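Local structure of mannosylglycerate hydrolase MGH1-like glycoside hydrolase domain-containing protein (Thermus thermophilus HB8, 4WVA) at residues P29-L33 and L69-H75; A108-R112 and R246-L251; P195-R200 and E345-Y349; K298-F303 and E322-W326. The protein probably hydrolyses mannosylglycerate, a solute made by thermophiles under osmotic stress, to mannose and glycerate, and splits glucosylglycerate in the same way. All coordinates share one frame; numbering follows the deposited sequence.

Contact 1: P29-L33 and L69-H75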
loop_
_atom_site.group_PDB
_atom_site.type_symbol
_atom_site.label_atom_id
_atom_site.label_comp_id
_atom_site.label_asym_id
_atom_site.label_seq_id
_atom_site.Cartn_x
_atom_site.Cartn_y
_atom_site.Cartn_z
ATOM N N PRO A 29 28.203 -10.071 28.952
ATOM C CA PRO A 29 28.139 -11.367 29.646
ATOM C C PRO A 29 26.737 -11.740 30.145
ATOM O O PRO A 29 26.571 -12.364 31.208
ATOM C CB PRO A 29 29.127 -11.147 30.799
ATOM C CG PRO A 29 28.887 -9.718 31.161
ATOM C CD PRO A 29 28.672 -8.996 29.845
ATOM N N TYR A 30 25.712 -11.381 29.365
ATOM C CA TYR A 30 24.335 -11.595 29.747
ATOM C C TYR A 30 23.572 -11.882 28.464
ATOM O O TYR A 30 24.191 -12.056 27.389
ATOM C CB TYR A 30 23.729 -10.349 30.432
ATOM C CG TYR A 30 24.433 -9.873 31.680
ATOM C CD1 TYR A 30 24.388 -10.637 32.840
ATOM C CD2 TYR A 30 25.105 -8.652 31.711
ATOM C CE1 TYR A 30 25.014 -10.202 34.001
ATOM C CE2 TYR A 30 25.736 -8.217 32.880
ATOM C CZ TYR A 30 25.681 -9.013 34.010
ATOM O OH TYR A 30 26.294 -8.607 35.200
ATOM N N GLN A 31 22.252 -11.975 28.566
ATOM C CA GLN A 31 21.395 -12.137 27.382
ATOM C C GLN A 31 20.815 -10.798 26.911
ATOM O O GLN A 31 20.188 -10.075 27.686
ATOM C CB GLN A 31 20.264 -13.123 27.662
ATOM C CG GLN A 31 19.307 -13.331 26.487
ATOM C CD GLN A 31 18.365 -14.517 26.600
ATOM O OE1 GLN A 31 18.012 -15.149 25.580
ATOM N NE2 GLN A 31 17.906 -14.809 27.801
ATOM N N TRP A 32 21.020 -10.493 25.628
ATOM C CA TRP A 32 20.463 -9.284 25.010
ATOM C C TRP A 32 19.308 -9.654 24.065
ATOM O O TRP A 32 19.326 -10.700 23.434
ATOM C CB TRP A 32 21.541 -8.560 24.199
ATOM C CG TRP A 32 22.217 -7.431 24.900
ATOM C CD1 TRP A 32 21.980 -6.106 24.704
ATOM C CD2 TRP A 32 23.241 -7.502 25.900
ATOM N NE1 TRP A 32 22.793 -5.348 25.484
ATOM C CE2 TRP A 32 23.580 -6.175 26.236
ATOM C CE3 TRP A 32 23.897 -8.550 26.548
ATOM C CZ2 TRP A 32 24.532 -5.870 27.192
ATOM C CZ3 TRP A 32 24.864 -8.238 27.500
ATOM C CH2 TRP A 32 25.160 -6.922 27.814
ATOM N N LEU A 33 18.318 -8.775 23.986
ATOM C CA LEU A 33 17.072 -9.010 23.258
ATOM C C LEU A 33 17.289 -9.166 21.755
ATOM O O LEU A 33 17.027 -10.257 21.208
ATOM C CB LEU A 33 16.094 -7.870 23.554
ATOM C CG LEU A 33 14.624 -7.994 23.142
ATOM C CD1 LEU A 33 13.861 -6.817 23.750
ATOM C CD2 LEU A 33 14.429 -8.060 21.631
ATOM N N LEU A 69 9.397 -6.552 27.276
ATOM C CA LEU A 69 10.585 -7.384 27.113
ATOM C C LEU A 69 11.798 -6.470 27.211
ATOM O O LEU A 69 11.949 -5.553 26.415
ATOM C CB LEU A 69 10.544 -8.113 25.774
ATOM C CG LEU A 69 11.533 -9.272 25.627
ATOM C CD1 LEU A 69 11.203 -10.415 26.558
ATOM C CD2 LEU A 69 11.518 -9.758 24.192
ATOM N N PRO A 70 12.668 -6.691 28.202
ATOM C CA PRO A 70 13.790 -5.792 28.455
ATOM C C PRO A 70 14.966 -6.096 27.541
ATOM O O PRO A 70 15.064 -7.223 27.060
ATOM C CB PRO A 70 14.169 -6.130 29.892
ATOM C CG PRO A 70 13.864 -7.569 29.996
ATOM C CD PRO A 70 12.668 -7.832 29.124
ATOM N N HIS A 71 15.857 -5.136 27.322
ATOM C CA HIS A 71 16.978 -5.378 26.401
ATOM C C HIS A 71 18.065 -6.267 26.992
ATOM O O HIS A 71 18.759 -6.932 26.246
ATOM C CB HIS A 71 17.537 -4.088 25.813
ATOM C CG HIS A 71 18.599 -3.419 26.620
ATOM N ND1 HIS A 71 18.427 -3.033 27.935
ATOM C CD2 HIS A 71 19.815 -2.959 26.248
ATOM C CE1 HIS A 71 19.510 -2.392 28.343
ATOM N NE2 HIS A 71 20.367 -2.337 27.336
ATOM N N ILE A 72 18.151 -6.349 28.323
ATOM C CA ILE A 72 19.101 -7.263 28.961
ATOM C C ILE A 72 18.419 -8.073 30.054
ATOM O O ILE A 72 17.669 -7.512 30.855
ATOM C CB ILE A 72 20.334 -6.538 29.577
ATOM C CG1 ILE A 72 21.043 -5.641 28.563
ATOM C CG2 ILE A 72 21.343 -7.570 30.093
ATOM C CD1 ILE A 72 22.101 -4.733 29.177
ATOM N N VAL A 73 18.676 -9.385 30.055
ATOM C CA VAL A 73 18.360 -10.272 31.158
ATOM C C VAL A 73 19.684 -10.595 31.855
ATOM O O VAL A 73 20.587 -11.215 31.260
ATOM C CB VAL A 73 17.682 -11.580 30.707
ATOM C CG1 VAL A 73 17.264 -12.410 31.904
ATOM C CG2 VAL A 73 16.464 -11.286 29.848
ATOM N N PHE A 74 19.792 -10.171 33.110
ATOM C CA PHE A 74 21.055 -10.285 33.862
ATOM C C PHE A 74 21.205 -11.668 34.529
ATOM O O PHE A 74 21.318 -11.789 35.771
ATOM C CB PHE A 74 21.173 -9.157 34.903
ATOM C CG PHE A 74 21.280 -7.769 34.310
ATOM C CD1 PHE A 74 22.376 -7.414 33.543
ATOM C CD2 PHE A 74 20.296 -6.799 34.533
ATOM C CE1 PHE A 74 22.504 -6.135 33.016
ATOM C CE2 PHE A 74 20.419 -5.524 34.001
ATOM C CZ PHE A 74 21.525 -5.187 33.242
ATOM N N HIS A 75 21.224 -12.714 33.712
ATOM C CA HIS A 75 21.476 -14.060 34.212
ATOM C C HIS A 75 22.762 -14.116 35.041
ATOM O O HIS A 75 23.777 -13.549 34.649
ATOM C CB HIS A 75 21.632 -15.067 33.077
ATOM C CG HIS A 75 20.456 -15.148 32.154
ATOM N ND1 HIS A 75 19.276 -15.775 32.490
ATOM C CD2 HIS A 75 20.288 -14.672 30.894
ATOM C CE1 HIS A 75 18.440 -15.705 31.468
ATOM N NE2 HIS A 75 19.034 -15.049 30.487
#
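Gln31 and Val73 form an antiparallel hydrogen-bonded pair, Val73 N to Gln31 O at 2.9 Å and Gln31 N to Val73 O at 3.3 Å, and next to it Trp32 and Ile72 make a non-hydrogen-bonded pair. Just past this short ladder, where helix 33-43 begins, Leu33 N donates to His71 O over 2.9 Å. Trp32 and Ile72 share one face of the sheet and run alongside each other in the same direction. Ile72 CG1 sits over the five-membered ring of the indole, 3.7 Å from its centroid, a CH-pi contact, while CD1 reaches on to CZ2 of the six-membered ring. With CG1 beside the backbone N (chi1 -54°), the other branch, CG2, is left to touch Tyr30 CB. The Tyr30 ring takes the edge of Phe74 on its face, planes at 88°: Phe74 CD1 stands over the ring centre, 3.5 Å from Tyr30 CD2. His75 O lies at the edge of the same tyrosine ring. Beyond the ladder, Leu33 CG packs on Leu69 CD2 at 3.7 Å. His71 turns its ND1 to Ser99. The end of strand 31-32 and the start of helix 33-43 thus place Trp32 and Leu33, probable substrate-binding residues, beside the three-stranded antiparallel sheet 31-32, 72-74, 97-98, and the indole borders the pocket that holds a bound Tris molecule.

Contact 2: A108-R112 and R246-L251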
loop_
_atom_site.group_PDB
_atom_site.type_symbol
_atom_site.label_atom_id
_atom_site.label_comp_id
_atom_site.label_asym_id
_atom_site.label_seq_id
_atom_site.Cartn_x
_atom_site.Cartn_y
_atom_site.Cartn_z
ATOM N N ALA A 108 9.513 -11.507 16.685
ATOM C CA ALA A 108 8.373 -12.208 16.034
ATOM C C ALA A 108 8.720 -12.713 14.645
ATOM O O ALA A 108 8.229 -13.746 14.195
ATOM C CB ALA A 108 7.143 -11.321 15.974
ATOM N N THR A 109 9.548 -11.948 13.953
ATOM C CA THR A 109 10.028 -12.329 12.624
ATOM C C THR A 109 10.830 -13.628 12.697
ATOM O O THR A 109 10.658 -14.534 11.866
ATOM C CB THR A 109 10.845 -11.172 12.053
ATOM O OG1 THR A 109 9.963 -10.078 11.832
ATOM C CG2 THR A 109 11.532 -11.545 10.723
ATOM N N VAL A 110 11.678 -13.728 13.711
ATOM C CA VAL A 110 12.474 -14.930 13.905
ATOM C C VAL A 110 11.575 -16.093 14.323
ATOM O O VAL A 110 11.725 -17.202 13.825
ATOM C CB VAL A 110 13.654 -14.695 14.872
ATOM C CG1 VAL A 110 14.359 -16.007 15.175
ATOM C CG2 VAL A 110 14.625 -13.676 14.299
ATOM N N VAL A 111 10.623 -15.837 15.214
ATOM C CA VAL A 111 9.702 -16.890 15.637
ATOM C C VAL A 111 8.889 -17.441 14.443
ATOM O O VAL A 111 8.690 -18.661 14.327
ATOM C CB VAL A 111 8.802 -16.434 16.800
ATOM C CG1 VAL A 111 7.718 -17.458 17.054
ATOM C CG2 VAL A 111 9.627 -16.217 18.076
ATOM N N ARG A 112 8.431 -16.568 13.552
ATOM C CA ARG A 112 7.690 -17.031 12.372
ATOM C C ARG A 112 8.572 -17.974 11.539
ATOM O O ARG A 112 8.132 -19.026 11.071
ATOM C CB ARG A 112 7.208 -15.867 11.512
ATOM C CG ARG A 112 6.498 -16.362 10.259
ATOM C CD ARG A 112 6.054 -15.228 9.352
ATOM N NE ARG A 112 5.391 -15.760 8.158
ATOM C CZ ARG A 112 4.888 -15.012 7.174
ATOM N NH1 ARG A 112 4.961 -13.697 7.211
ATOM N NH2 ARG A 112 4.310 -15.599 6.128
ATOM N N ARG A 246 3.783 -7.696 10.908
ATOM C CA ARG A 246 3.368 -8.486 9.756
ATOM C C ARG A 246 3.585 -9.977 9.994
ATOM O O ARG A 246 2.737 -10.823 9.646
ATOM C CB ARG A 246 4.153 -8.063 8.502
ATOM C CG ARG A 246 3.881 -6.639 8.080
ATOM C CD ARG A 246 2.812 -6.528 7.047
ATOM N NE ARG A 246 2.638 -5.139 6.600
ATOM C CZ ARG A 246 1.696 -4.774 5.747
ATOM N NH1 ARG A 246 0.873 -5.694 5.235
ATOM N NH2 ARG A 246 1.566 -3.489 5.405
ATOM N N ASP A 247 4.729 -10.318 10.576
ATOM C CA ASP A 247 5.033 -11.711 10.844
ATOM C C ASP A 247 4.204 -12.298 12.004
ATOM O O ASP A 247 3.818 -13.476 11.949
ATOM C CB ASP A 247 6.534 -11.894 11.053
ATOM C CG ASP A 247 7.322 -11.639 9.784
ATOM O OD1 ASP A 247 6.768 -11.923 8.701
ATOM O OD2 ASP A 247 8.441 -11.119 9.858
ATOM N N LEU A 248 3.914 -11.483 13.015
ATOM C CA LEU A 248 3.038 -11.880 14.104
ATOM C C LEU A 248 1.609 -12.152 13.628
ATOM O O LEU A 248 0.962 -13.093 14.097
ATOM C CB LEU A 248 3.037 -10.836 15.218
ATOM C CG LEU A 248 2.377 -11.259 16.529
ATOM C CD1 LEU A 248 3.119 -12.424 17.174
ATOM C CD2 LEU A 248 2.319 -10.066 17.462
ATOM N N TYR A 249 1.133 -11.317 12.700
ATOM C CA TYR A 249 -0.157 -11.524 12.047
ATOM C C TYR A 249 -0.205 -12.915 11.396
ATOM O O TYR A 249 -1.154 -13.679 11.571
ATOM C CB TYR A 249 -0.409 -10.434 10.999
ATOM C CG TYR A 249 -1.575 -10.789 10.094
ATOM C CD1 TYR A 249 -2.879 -10.450 10.446
ATOM C CD2 TYR A 249 -1.378 -11.495 8.919
ATOM C CE1 TYR A 249 -3.956 -10.808 9.652
ATOM C CE2 TYR A 249 -2.453 -11.863 8.116
ATOM C CZ TYR A 249 -3.733 -11.515 8.490
ATOM O OH TYR A 249 -4.791 -11.891 7.676
ATOM N N ALA A 250 0.835 -13.247 10.634
ATOM C CA ALA A 250 0.871 -14.526 9.939
ATOM C C ALA A 250 0.828 -15.678 10.926
ATOM O O ALA A 250 0.066 -16.625 10.756
ATOM C CB ALA A 250 2.103 -14.612 9.042
ATOM N N LEU A 251 1.626 -15.583 11.983
ATOM C CA LEU A 251 1.564 -16.576 13.090
ATOM C C LEU A 251 0.171 -16.705 13.678
ATOM O O LEU A 251 -0.306 -17.818 13.868
ATOM C CB LEU A 251 2.543 -16.222 14.204
ATOM C CG LEU A 251 3.990 -16.566 13.958
ATOM C CD1 LEU A 251 4.882 -15.771 14.903
ATOM C CD2 LEU A 251 4.204 -18.074 14.110
#
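Arg112 and Asp247 join two helices of the (alpha/alpha)6 barrel, 107-117 and 235-254, the axes of whose short segments approach to 8.3 Å, with 39° between their directions. Arg112 is fully extended, CG trans to the backbone N (chi1 177°), and its CD passes by the Asp247 carboxylate before NH1 donates to OD1 at 2.9 Å in a salt bridge. The guanidinium and carboxylate planes are turned 69° apart, and NH1 meets OD1 on its anti side. The other oxygen, OD2, accepts a hydrogen bond from Thr109 OG1, 2.7 Å away, through its anti lone pair, and is also bridged by Arg243. Both carboxylate oxygens of this buried aspartate are therefore paired, which probably helps keep it charged. Leu251 packs beside them, its CG 4.1 Å from Arg112 CB and its CD1 3.9 Å from Val111 CG1. Arg112 has further partners: NE pairs with Glu116, and NH2 donates to Ala275 O of a second subunit, so the arginine lies where the helix pair meets a subunit interface. Trp287 of that subunit packs on Arg112 and Ala250. Within the helix pair, Ala250 CB sits over the centre of one guanidinium face, 3.4 Å from Arg112 CZ.

Contact 3: P195-R200 and E345-Y349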
loop_
_atom_site.group_PDB
_atom_site.type_symbol
_atom_site.label_atom_id
_atom_site.label_comp_id
_atom_site.label_asym_id
_atom_site.label_seq_id
_atom_site.Cartn_x
_atom_site.Cartn_y
_atom_site.Cartn_z
ATOM N N PRO A 195 38.757 2.282 23.734
ATOM C CA PRO A 195 37.821 3.405 23.819
ATOM C C PRO A 195 37.526 4.111 22.496
ATOM O O PRO A 195 36.432 4.645 22.353
ATOM C CB PRO A 195 38.529 4.377 24.791
ATOM C CG PRO A 195 39.343 3.488 25.659
ATOM C CD PRO A 195 39.829 2.395 24.749
ATOM N N GLU A 196 38.473 4.114 21.554
ATOM C CA GLU A 196 38.293 4.767 20.256
ATOM C C GLU A 196 37.182 4.094 19.428
ATOM O O GLU A 196 36.672 4.686 18.478
ATOM C CB GLU A 196 39.593 4.786 19.450
ATOM C CG GLU A 196 40.673 5.703 20.018
ATOM C CD GLU A 196 41.926 5.759 19.152
ATOM O OE1 GLU A 196 41.807 5.759 17.906
ATOM O OE2 GLU A 196 43.045 5.812 19.717
ATOM N N GLU A 197 36.815 2.864 19.808
ATOM C CA GLU A 197 35.794 2.098 19.085
ATOM C C GLU A 197 34.461 2.091 19.822
ATOM O O GLU A 197 33.502 1.450 19.378
ATOM C CB GLU A 197 36.293 0.660 18.883
ATOM C CG GLU A 197 37.494 0.584 17.955
ATOM C CD GLU A 197 38.181 -0.770 17.952
ATOM O OE1 GLU A 197 37.607 -1.762 18.413
ATOM O OE2 GLU A 197 39.321 -0.836 17.440
ATOM N N ARG A 198 34.383 2.819 20.926
ATOM C CA ARG A 198 33.221 2.830 21.815
ATOM C C ARG A 198 32.602 4.225 21.965
ATOM O O ARG A 198 33.220 5.230 21.589
ATOM C CB ARG A 198 33.658 2.339 23.198
ATOM C CG ARG A 198 34.110 0.884 23.224
ATOM C CD ARG A 198 32.953 -0.097 22.990
ATOM N NE ARG A 198 31.912 0.017 24.018
ATOM C CZ ARG A 198 30.765 -0.664 24.010
ATOM N NH1 ARG A 198 30.519 -1.517 23.021
ATOM N NH2 ARG A 198 29.870 -0.492 24.986
ATOM N N PRO A 199 31.377 4.292 22.533
ATOM C CA PRO A 199 30.828 5.614 22.844
ATOM C C PRO A 199 31.766 6.374 23.769
ATOM O O PRO A 199 32.476 5.760 24.564
ATOM C CB PRO A 199 29.518 5.299 23.577
ATOM C CG PRO A 199 29.150 3.923 23.132
ATOM C CD PRO A 199 30.469 3.214 22.973
ATOM N N ARG A 200 31.762 7.693 23.633
ATOM C CA ARG A 200 32.613 8.554 24.457
ATOM C C ARG A 200 32.064 8.763 25.855
ATOM O O ARG A 200 30.939 8.393 26.170
ATOM C CB ARG A 200 32.775 9.895 23.773
ATOM C CG ARG A 200 33.491 9.803 22.452
ATOM C CD ARG A 200 33.629 11.173 21.839
ATOM N NE ARG A 200 33.989 11.118 20.421
ATOM C CZ ARG A 200 35.145 11.515 19.897
ATOM N NH1 ARG A 200 36.106 12.024 20.662
ATOM N NH2 ARG A 200 35.339 11.425 18.584
ATOM N N GLU A 345 32.839 8.304 11.457
ATOM C CA GLU A 345 34.019 7.858 12.188
ATOM C C GLU A 345 34.134 6.373 11.878
ATOM O O GLU A 345 33.363 5.585 12.426
ATOM C CB GLU A 345 33.873 8.073 13.703
ATOM C CG GLU A 345 33.787 9.519 14.180
ATOM C CD GLU A 345 33.678 9.615 15.688
ATOM O OE1 GLU A 345 34.700 9.409 16.387
ATOM O OE2 GLU A 345 32.570 9.881 16.196
ATOM N N PRO A 346 35.086 5.973 11.011
ATOM C CA PRO A 346 35.047 4.603 10.495
ATOM C C PRO A 346 35.312 3.482 11.497
ATOM O O PRO A 346 35.065 2.323 11.161
ATOM C CB PRO A 346 36.124 4.596 9.403
ATOM C CG PRO A 346 37.032 5.720 9.764
ATOM C CD PRO A 346 36.170 6.757 10.387
ATOM N N GLY A 347 35.805 3.807 12.692
ATOM C CA GLY A 347 36.016 2.811 13.724
ATOM C C GLY A 347 35.072 2.852 14.914
ATOM O O GLY A 347 35.089 1.913 15.728
ATOM N N ARG A 348 34.252 3.900 15.047
ATOM C CA ARG A 348 33.550 4.130 16.313
ATOM C C ARG A 348 32.095 3.664 16.313
ATOM O O ARG A 348 31.173 4.481 16.200
ATOM C CB ARG A 348 33.641 5.590 16.785
ATOM C CG ARG A 348 33.330 5.717 18.269
ATOM C CD ARG A 348 33.274 7.142 18.764
ATOM N NE ARG A 348 34.582 7.790 18.722
ATOM C CZ ARG A 348 35.504 7.711 19.683
ATOM N NH1 ARG A 348 35.317 6.999 20.793
ATOM N NH2 ARG A 348 36.648 8.359 19.523
ATOM N N TYR A 349 31.921 2.346 16.421
ATOM C CA TYR A 349 30.670 1.729 16.857
ATOM C C TYR A 349 29.576 1.957 15.805
ATOM O O TYR A 349 29.660 1.375 14.729
ATOM C CB TYR A 349 30.310 2.234 18.270
ATOM C CG TYR A 349 29.460 1.342 19.152
ATOM C CD1 TYR A 349 29.513 -0.046 19.076
ATOM C CD2 TYR A 349 28.666 1.891 20.145
ATOM C CE1 TYR A 349 28.763 -0.848 19.930
ATOM C CE2 TYR A 349 27.922 1.103 20.992
ATOM C CZ TYR A 349 27.958 -0.269 20.879
ATOM O OH TYR A 349 27.208 -1.058 21.741
HETATM O O HOH W 1 31.753 10.219 18.846
#
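Arg348 reaches across to the loop 195-200 and donates NH1 to Arg198 O, 2.9 Å away, the carbonyl pointing almost straight at the nitrogen and its oxygen lying within the guanidinium plane. One face of this guanidinium lies on Glu196 O, 3.5 Å from CZ; the opposite face carries the Arg200 guanidinium, its plane inclined by 34°. The closeness of the two like charges is probably offset by Glu345, whose OE1 accepts from Arg348 NE, 2.8 Å away and above the carboxylate plane, and weakly from Arg200 NH2 at 3.0 Å. A water joins Arg200 NE to Glu345 OE2, an oxygen also bridged to Arg351. The network thus ties together two loops, one leading into helix 201-216 and the other into helix 356-368, beside Arg198 and Tyr349, which probably bind substrate in this (alpha/alpha)6-barrel enzyme. Here Tyr349 packs CD2 on Pro199 CD at 3.6 Å, and the Arg198 guanidinium makes an off-centre cation-pi contact, CZ 4.6 Å from the ring centroid. Bends at chi2 and chi3 fold Arg198 back toward the tyrosine. Its charge is held by Asp189, while NH1 and NH2 bond to Tyr28 and Tyr204. Tyr349 OH bonds to Asp165, the probable proton donor, and to the amine of a bound Tris.

Contact 4: K298-F303 and E322-W326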
loop_
_atom_site.group_PDB
_atom_site.type_symbol
_atom_site.label_atom_id
_atom_site.label_comp_id
_atom_site.label_asym_id
_atom_site.label_seq_id
_atom_site.Cartn_x
_atom_site.Cartn_y
_atom_site.Cartn_z
ATOM N N LYS A 298 21.570 10.769 7.769
ATOM C CA LYS A 298 21.342 9.520 7.040
ATOM C C LYS A 298 22.182 8.412 7.658
ATOM O O LYS A 298 23.409 8.412 7.527
ATOM C CB LYS A 298 21.679 9.696 5.557
ATOM C CG LYS A 298 20.824 10.779 4.886
ATOM C CD LYS A 298 21.022 10.839 3.384
ATOM C CE LYS A 298 22.318 11.523 3.021
ATOM N NZ LYS A 298 22.534 11.707 1.554
ATOM N N THR A 299 21.521 7.485 8.348
ATOM C CA THR A 299 22.195 6.335 8.929
ATOM C C THR A 299 21.716 5.055 8.248
ATOM O O THR A 299 20.727 5.055 7.495
ATOM C CB THR A 299 21.949 6.217 10.438
ATOM O OG1 THR A 299 20.612 5.753 10.669
ATOM C CG2 THR A 299 22.174 7.556 11.147
ATOM N N SER A 300 22.400 3.951 8.529
ATOM C CA SER A 300 21.992 2.673 7.936
ATOM C C SER A 300 20.579 2.262 8.379
ATOM O O SER A 300 19.936 1.469 7.696
ATOM C CB SER A 300 22.985 1.553 8.246
ATOM O OG SER A 300 23.097 1.341 9.622
ATOM N N ALA A 301 20.106 2.776 9.512
ATOM C CA ALA A 301 18.749 2.468 9.974
ATOM C C ALA A 301 17.679 2.940 8.991
ATOM O O ALA A 301 16.616 2.350 8.896
ATOM C CB ALA A 301 18.484 3.079 11.339
ATOM N N GLY A 302 17.977 4.000 8.256
ATOM C CA GLY A 302 17.070 4.538 7.263
ATOM C C GLY A 302 16.818 3.651 6.056
ATOM O O GLY A 302 15.920 3.949 5.291
ATOM N N PHE A 303 17.605 2.587 5.879
ATOM C CA PHE A 303 17.336 1.563 4.870
ATOM C C PHE A 303 16.353 0.503 5.384
ATOM O O PHE A 303 15.771 -0.236 4.586
ATOM C CB PHE A 303 18.617 0.861 4.420
ATOM C CG PHE A 303 19.530 1.716 3.597
ATOM C CD1 PHE A 303 19.381 1.772 2.210
ATOM C CD2 PHE A 303 20.537 2.441 4.196
ATOM C CE1 PHE A 303 20.224 2.552 1.441
ATOM C CE2 PHE A 303 21.390 3.232 3.426
ATOM C CZ PHE A 303 21.218 3.296 2.063
ATOM N N GLU A 322 21.116 5.486 -3.171
ATOM C CA GLU A 322 21.861 5.975 -2.032
ATOM C C GLU A 322 22.894 4.945 -1.566
ATOM O O GLU A 322 24.019 5.320 -1.255
ATOM C CB GLU A 322 20.934 6.368 -0.881
ATOM C CG GLU A 322 21.642 7.093 0.253
ATOM C CD GLU A 322 22.127 8.496 -0.107
ATOM O OE1 GLU A 322 21.701 9.063 -1.146
ATOM O OE2 GLU A 322 22.913 9.048 0.684
ATOM N N ALA A 323 22.521 3.663 -1.512
ATOM C CA ALA A 323 23.466 2.627 -1.127
ATOM C C ALA A 323 24.638 2.590 -2.096
ATOM O O ALA A 323 25.788 2.465 -1.687
ATOM C CB ALA A 323 22.815 1.265 -1.071
ATOM N N GLU A 324 24.329 2.696 -3.373
ATOM C CA GLU A 324 25.380 2.784 -4.399
ATOM C C GLU A 324 26.289 3.996 -4.134
ATOM O O GLU A 324 27.513 3.877 -4.199
ATOM C CB GLU A 324 24.750 2.857 -5.787
ATOM C CG GLU A 324 25.768 2.953 -6.926
ATOM C CD GLU A 324 25.133 2.962 -8.309
ATOM O OE1 GLU A 324 24.085 2.295 -8.500
ATOM O OE2 GLU A 324 25.687 3.646 -9.211
ATOM N N ARG A 325 25.706 5.145 -3.797
ATOM C CA ARG A 325 26.508 6.337 -3.435
ATOM C C ARG A 325 27.465 6.068 -2.286
ATOM O O ARG A 325 28.639 6.426 -2.353
ATOM C CB ARG A 325 25.638 7.536 -3.062
ATOM C CG ARG A 325 24.836 8.099 -4.201
ATOM C CD ARG A 325 24.310 9.491 -3.897
ATOM N NE ARG A 325 23.453 9.902 -4.995
ATOM C CZ ARG A 325 22.147 9.647 -5.081
ATOM N NH1 ARG A 325 21.495 9.019 -4.099
ATOM N NH2 ARG A 325 21.481 10.053 -6.153
ATOM N N TRP A 326 26.979 5.410 -1.233
ATOM C CA TRP A 326 27.839 5.109 -0.089
ATOM C C TRP A 326 28.983 4.213 -0.525
ATOM O O TRP A 326 30.108 4.361 -0.041
ATOM C CB TRP A 326 27.049 4.491 1.071
ATOM C CG TRP A 326 26.060 5.418 1.664
ATOM C CD1 TRP A 326 25.594 6.592 1.122
ATOM C CD2 TRP A 326 25.354 5.247 2.906
ATOM N NE1 TRP A 326 24.661 7.160 1.963
ATOM C CE2 TRP A 326 24.501 6.356 3.061
ATOM C CE3 TRP A 326 25.385 4.271 3.911
ATOM C CZ2 TRP A 326 23.667 6.520 4.186
ATOM C CZ3 TRP A 326 24.575 4.447 5.036
ATOM C CH2 TRP A 326 23.732 5.560 5.161
#
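Lys298 and Trp326 touch where the loop 298-303 lies against helix 313-327. From its start the lysine side chain runs past the indole and then on to Glu322: CB lies 4.0 Å from Trp326 CZ2, CD and CE pass alongside Glu322 OE2, and NZ ends 2.8 Å from that oxygen in a salt bridge. The bend at chi3 (-77°) turns the end of the chain toward the carboxylate, which NZ meets from above its plane. Trp326 NE1, one helical turn after Glu322, donates to the same OE2 at 2.9 Å from the opposite face, so two donors grip one oxygen, and the NE1 bond helps hold the indole's orientation. OE1 is paired with Arg325 NH1 at 3.0 Å, and the glutamate is shared between two cations. The far rim of the indole, CH2, comes up to the Lys298 carbonyl, with Thr299 C at its edge. Phe303 points its edge at the indole face, CE2 3.7 Å from CH2 and the planes at 89°, a T-shaped pair; the other side of its rim, CE1, rests on Ala323 CB at 3.8 Å. Helix 313-327 thus packs through Glu322, Ala323 and Trp326 on a loop that shares neighbours with it: Phe283 of strand 283-288 meets Lys298 and Phe303 of the loop and Glu322 of the helix, and Val362 and Phe366 of helix 356-368 touch Phe303.

How the contacts relate
Contacts 1 and 3 both border the pocket that holds Tris, probably the substrate site: their nearest atoms are about 7 Å apart, and each reaches the Tris, the Trp32 side chain at about 4 Å and that of Tyr349 at about 3 Å, nearest atoms. Tyr28, which meets both Trp32 and Arg198, spans the two. Contact 4 lies between the two segments of contact 3 in sequence, its nearest atoms about 8 Å from that contact, and approaches the pocket through the side chain of Ser300, about 5 Å from that of Trp350, a probable substrate-binding residue. Contact 2 is centred 34 Å from contact 3, yet nearest atoms bring it within about 8 Å of contact 1; only contact 2 touches another subunit.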